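Local coordinates for protein methyltransferase (Pyrococcus horikoshii, PDB 1IXK) that probably methylates RNA at the C5 position of cytidine, using S-adenosyl-L-methionine as methyl donor, at residues G130-Y135 / K190-A195; Q138-R141 / V145-A148. All blocks are in the same frame, centred on the assembly; numbering follows the deposited sequence.

Contact 1: G130-Y135 / K190-A195; sequences GGKTSY and KILLDA
The carboxylate of Asp-194 has one face overlaid by two neighbours, the aliphatic chain of Lys-132 and the tip of Leu-192. Leu-192 CD2 sits almost squarely above Asp-194 CG at 4.0 Å, while Lys-132 CD comes in obliquely over the OD1 end, 3.1 Å from Asp-194 OD1. Asp-194 OD2 lies close to OD1 of Asp-124, a pair of like charges. The lysine approach is tight, so it meets the acid with its carbon chain as much as with its charge. It runs extended from CB to CE and then bends (chi4 60°), leaving NZ 3.7 Å from Asp-194 OD1, a long salt bridge that probably acts mainly through electrostatics. Nearer the helix backbone, Lys-132 CB rests on Leu-192 CD2 at 3.9 Å. Beyond it, Ser-134 OG hydrogen-bonds Gly-131 O at 2.9 Å from above its carbonyl plane; Tyr-135 N reaches the same oxygen from that face, and Arg-48 adds a further bond. Thr-133 OG1 is hydrogen-bonded to Asp-124. Gly-130 holds the N-cap position of helix 131-139. Residues 126-132, running from a glycine-rich loop into the first helical turn, and Asp-194 are predicted to bind S-adenosyl-L-methionine. The predicted nucleophile Cys-247, its side chain about 7 Å from that of Lys-132, is consistent with the RsmB/NOP family; the loop facing a strand-end aspartate is characteristic of the Rossmann-like class I methyltransferase fold.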
loop_
_atom_site.group_PDB
_atom_site.type_symbol
_atom_site.label_atom_id
_atom_site.label_comp_id
_atom_site.label_asym_id
_atom_site.label_seq_id
_atom_site.Cartn_x
_atom_site.Cartn_y
_atom_site.Cartn_z
ATOM N N GLY A 130 -1.482 -4.659 10.186
ATOM C CA GLY A 130 -0.189 -4.735 10.844
ATOM C C GLY A 130 0.644 -3.470 10.737
ATOM O O GLY A 130 0.422 -2.504 11.465
ATOM N N GLY A 131 1.611 -3.487 9.826
ATOM C CA GLY A 131 2.487 -2.348 9.636
ATOM C C GLY A 131 1.791 -1.046 9.295
ATOM O O GLY A 131 2.109 -0.008 9.868
ATOM N N LYS A 132 0.848 -1.081 8.359
ATOM C CA LYS A 132 0.142 0.139 7.978
ATOM C C LYS A 132 -0.776 0.626 9.088
ATOM O O LYS A 132 -0.984 1.824 9.247
ATOM C CB LYS A 132 -0.679 -0.085 6.705
ATOM C CG LYS A 132 0.149 -0.368 5.463
ATOM C CD LYS A 132 -0.717 -0.279 4.215
ATOM C CE LYS A 132 0.021 -0.792 2.996
ATOM N NZ LYS A 132 0.409 -2.211 3.188
ATOM N N THR A 133 -1.331 -0.310 9.852
ATOM C CA THR A 133 -2.224 0.049 10.940
ATOM C C THR A 133 -1.475 0.846 12.006
ATOM O O THR A 133 -1.990 1.840 12.515
ATOM C CB THR A 133 -2.843 -1.200 11.587
ATOM O OG1 THR A 133 -3.353 -2.064 10.561
ATOM C CG2 THR A 133 -3.986 -0.797 12.518
ATOM N N SER A 134 -0.260 0.414 12.339
ATOM C CA SER A 134 0.534 1.120 13.341
ATOM C C SER A 134 1.029 2.467 12.799
ATOM O O SER A 134 1.269 3.405 13.563
ATOM C CB SER A 134 1.714 0.246 13.810
ATOM O OG SER A 134 2.500 -0.219 12.727
ATOM N N TYR A 135 1.166 2.577 11.483
ATOM C CA TYR A 135 1.598 3.846 10.904
ATOM C C TYR A 135 0.450 4.836 11.113
ATOM O O TYR A 135 0.670 5.986 11.513
ATOM C CB TYR A 135 1.914 3.690 9.407
ATOM C CG TYR A 135 2.880 4.731 8.856
ATOM C CD1 TYR A 135 3.608 4.480 7.692
ATOM C CD2 TYR A 135 3.092 5.950 9.514
ATOM C CE1 TYR A 135 4.528 5.408 7.196
ATOM C CE2 TYR A 135 4.012 6.889 9.023
ATOM C CZ TYR A 135 4.727 6.606 7.863
ATOM O OH TYR A 135 5.649 7.510 7.368
ATOM N N LYS A 190 -11.980 8.412 7.957
ATOM C CA LYS A 190 -10.969 7.926 7.015
ATOM C C LYS A 190 -10.970 6.405 6.908
ATOM O O LYS A 190 -11.188 5.706 7.901
ATOM C CB LYS A 190 -9.572 8.350 7.479
ATOM C CG LYS A 190 -9.345 9.840 7.656
ATOM C CD LYS A 190 -9.228 10.542 6.333
ATOM C CE LYS A 190 -8.322 11.761 6.441
ATOM N NZ LYS A 190 -8.723 12.690 7.522
ATOM N N ILE A 191 -10.711 5.901 5.705
ATOM C CA ILE A 191 -10.650 4.461 5.480
ATOM C C ILE A 191 -9.432 4.088 4.646
ATOM O O ILE A 191 -9.158 4.706 3.621
ATOM C CB ILE A 191 -11.915 3.948 4.758
ATOM C CG1 ILE A 191 -13.130 4.158 5.662
ATOM C CG2 ILE A 191 -11.750 2.463 4.389
ATOM C CD1 ILE A 191 -14.416 3.645 5.098
ATOM N N LEU A 192 -8.693 3.085 5.104
ATOM C CA LEU A 192 -7.524 2.612 4.378
ATOM C C LEU A 192 -7.893 1.259 3.774
ATOM O O LEU A 192 -8.174 0.310 4.502
ATOM C CB LEU A 192 -6.324 2.438 5.318
ATOM C CG LEU A 192 -4.984 2.143 4.626
ATOM C CD1 LEU A 192 -4.547 3.376 3.828
ATOM C CD2 LEU A 192 -3.917 1.789 5.664
ATOM N N LEU A 193 -7.919 1.188 2.446
ATOM C CA LEU A 193 -8.234 -0.056 1.751
ATOM C C LEU A 193 -6.981 -0.471 1.009
ATOM O O LEU A 193 -6.805 -0.170 -0.178
ATOM C CB LEU A 193 -9.393 0.140 0.771
ATOM C CG LEU A 193 -9.769 -1.055 -0.112
ATOM C CD1 LEU A 193 -9.886 -2.338 0.724
ATOM C CD2 LEU A 193 -11.080 -0.743 -0.809
ATOM N N ASP A 194 -6.104 -1.153 1.738
ATOM C CA ASP A 194 -4.832 -1.617 1.217
ATOM C C ASP A 194 -4.851 -3.120 0.995
ATOM O O ASP A 194 -5.097 -3.888 1.923
ATOM C CB ASP A 194 -3.710 -1.255 2.194
ATOM C CG ASP A 194 -4.043 -1.631 3.638
ATOM O OD1 ASP A 194 -3.140 -2.129 4.345
ATOM O OD2 ASP A 194 -5.198 -1.421 4.074
ATOM N N ALA A 195 -4.585 -3.541 -0.236
ATOM C CA ALA A 195 -4.572 -4.963 -0.555
ATOM C C ALA A 195 -3.196 -5.545 -0.253
ATOM O O ALA A 195 -2.193 -4.833 -0.291
ATOM C CB ALA A 195 -4.917 -5.172 -2.023
#

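Contact 2: Q138-R141 / V145-A148; sequences QLMR and VIYA
Met-140, a selenomethionine in this crystal, reaches from the end of helix 131-139 to Ile-146 on the adjoining strand, and the two side chains cross obliquely. Its selenium does most of the touching: Met-140 SE lies 3.4 Å from Ile-146 CG1 and 3.5 Å from Ile-146 CD1, against the flank of the ethyl branch. The chain leaves the backbone with CG anti to the carbonyl carbon (chi1 -63°) and stays extended to SE. There it turns, chi3 being 76°, and this bend lays the terminal methyl beside the strand backbone, with Met-140 CE 3.7 Å from Val-145 O. Ile-146 answers with CG1 anti to its own carbonyl carbon and an extended outer torsion (chi2 165°), which sends CD1 out toward the helix, where the residue also packs on Thr-133, Leu-136 and Ala-137. Just beyond Met-140, Arg-141 takes a positive phi and closes the helix in a Schellman motif, turning the chain back to the strand; Pro-116 also touches Met-140. The contact thus closes the helix-to-strand half of a beta-alpha-beta unit. With only apolar side chains and one methyl-to-carbonyl approach involved, cohesion rests on close fit and dispersion, without directional bonds.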
loop_
_atom_site.group_PDB
_atom_site.type_symbol
_atom_site.label_atom_id
_atom_site.label_comp_id
_atom_site.label_asym_id
_atom_site.label_seq_id
_atom_site.Cartn_x
_atom_site.Cartn_y
_atom_site.Cartn_z
ATOM N N GLN A 138 0.527 6.206 14.699
ATOM C CA GLN A 138 1.480 7.248 15.061
ATOM C C GLN A 138 1.128 8.571 14.386
ATOM O O GLN A 138 1.356 9.642 14.945
ATOM C CB GLN A 138 2.929 6.816 14.757
ATOM C CG GLN A 138 3.318 6.662 13.297
ATOM C CD GLN A 138 4.755 6.176 13.140
ATOM O OE1 GLN A 138 5.077 5.030 13.467
ATOM N NE2 GLN A 138 5.627 7.049 12.646
ATOM N N LEU A 139 0.534 8.505 13.200
ATOM C CA LEU A 139 0.137 9.721 12.504
ATOM C C LEU A 139 -1.000 10.379 13.285
ATOM O O LEU A 139 -1.150 11.603 13.274
ATOM C CB LEU A 139 -0.305 9.394 11.069
ATOM C CG LEU A 139 0.822 9.001 10.101
ATOM C CD1 LEU A 139 0.233 8.418 8.818
ATOM C CD2 LEU A 139 1.678 10.220 9.787
HETATM N N MSE A 140 -1.786 9.559 13.979
HETATM C CA MSE A 140 -2.903 10.050 14.783
HETATM C C MSE A 140 -2.440 10.381 16.206
HETATM O O MSE A 140 -3.232 10.810 17.044
HETATM C CB MSE A 140 -4.024 8.994 14.819
HETATM C CG MSE A 140 -4.628 8.686 13.437
HETATM SE SE MSE A 140 -5.661 7.176 13.354
HETATM C CE MSE A 140 -7.107 7.738 14.126
ATOM N N ARG A 141 -1.153 10.170 16.469
ATOM C CA ARG A 141 -0.570 10.445 17.778
ATOM C C ARG A 141 -1.343 9.803 18.932
ATOM O O ARG A 141 -1.600 10.433 19.962
ATOM C CB ARG A 141 -0.462 11.958 17.981
ATOM C CG ARG A 141 0.381 12.618 16.900
ATOM C CD ARG A 141 0.511 14.115 17.088
ATOM N NE ARG A 141 1.337 14.703 16.034
ATOM C CZ ARG A 141 1.705 15.980 15.994
ATOM N NH1 ARG A 141 1.321 16.813 16.952
ATOM N NH2 ARG A 141 2.468 16.422 15.001
ATOM N N VAL A 145 -9.499 6.761 16.899
ATOM C CA VAL A 145 -9.671 5.313 16.971
ATOM C C VAL A 145 -9.443 4.659 15.619
ATOM O O VAL A 145 -9.787 5.223 14.578
ATOM C CB VAL A 145 -11.098 4.926 17.433
ATOM C CG1 VAL A 145 -11.196 3.411 17.601
ATOM C CG2 VAL A 145 -11.438 5.629 18.730
ATOM N N ILE A 146 -8.852 3.469 15.637
ATOM C CA ILE A 146 -8.613 2.728 14.407
ATOM C C ILE A 146 -9.207 1.341 14.549
ATOM O O ILE A 146 -8.827 0.595 15.446
ATOM C CB ILE A 146 -7.117 2.535 14.116
ATOM C CG1 ILE A 146 -6.440 3.890 13.887
ATOM C CG2 ILE A 146 -6.950 1.621 12.900
ATOM C CD1 ILE A 146 -4.923 3.815 13.949
ATOM N N TYR A 147 -10.148 1.005 13.674
ATOM C CA TYR A 147 -10.752 -0.323 13.689
ATOM C C TYR A 147 -10.047 -1.158 12.622
ATOM O O TYR A 147 -9.843 -0.690 11.502
ATOM C CB TYR A 147 -12.250 -0.248 13.358
ATOM C CG TYR A 147 -13.107 0.352 14.451
ATOM C CD1 TYR A 147 -13.280 1.731 14.559
ATOM C CD2 TYR A 147 -13.739 -0.466 15.387
ATOM C CE1 TYR A 147 -14.066 2.283 15.573
ATOM C CE2 TYR A 147 -14.528 0.072 16.405
ATOM C CZ TYR A 147 -14.689 1.447 16.490
ATOM O OH TYR A 147 -15.486 1.976 17.481
ATOM N N ALA A 148 -9.669 -2.386 12.970
ATOM C CA ALA A 148 -9.000 -3.280 12.026
ATOM C C ALA A 148 -9.616 -4.672 12.155
ATOM O O ALA A 148 -10.134 -5.030 13.214
ATOM C CB ALA A 148 -7.503 -3.333 12.306
#

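Overall arrangement
Both contacts are buried, use helix 131-139 and join it to the same parallel part of the sheet, but at opposite ends of the helix. Contact 1 lies closer to the middle of the chain, at the helix start, where the predicted cofactor loop meets strand 188-194; contact 2 lies farther out, where the helix ends and strand 145-149 begins. Their chemistry follows this: charged and apolar groups mix at the cofactor end, whereas the other end is held by hydrophobic packing. The centres are 9 Å apart and the two contacts touch, with Thr-133 O 3.8 Å from Ile-146 CD1. Along the chain, contact 2 is nested within the loop that contact 1 closes.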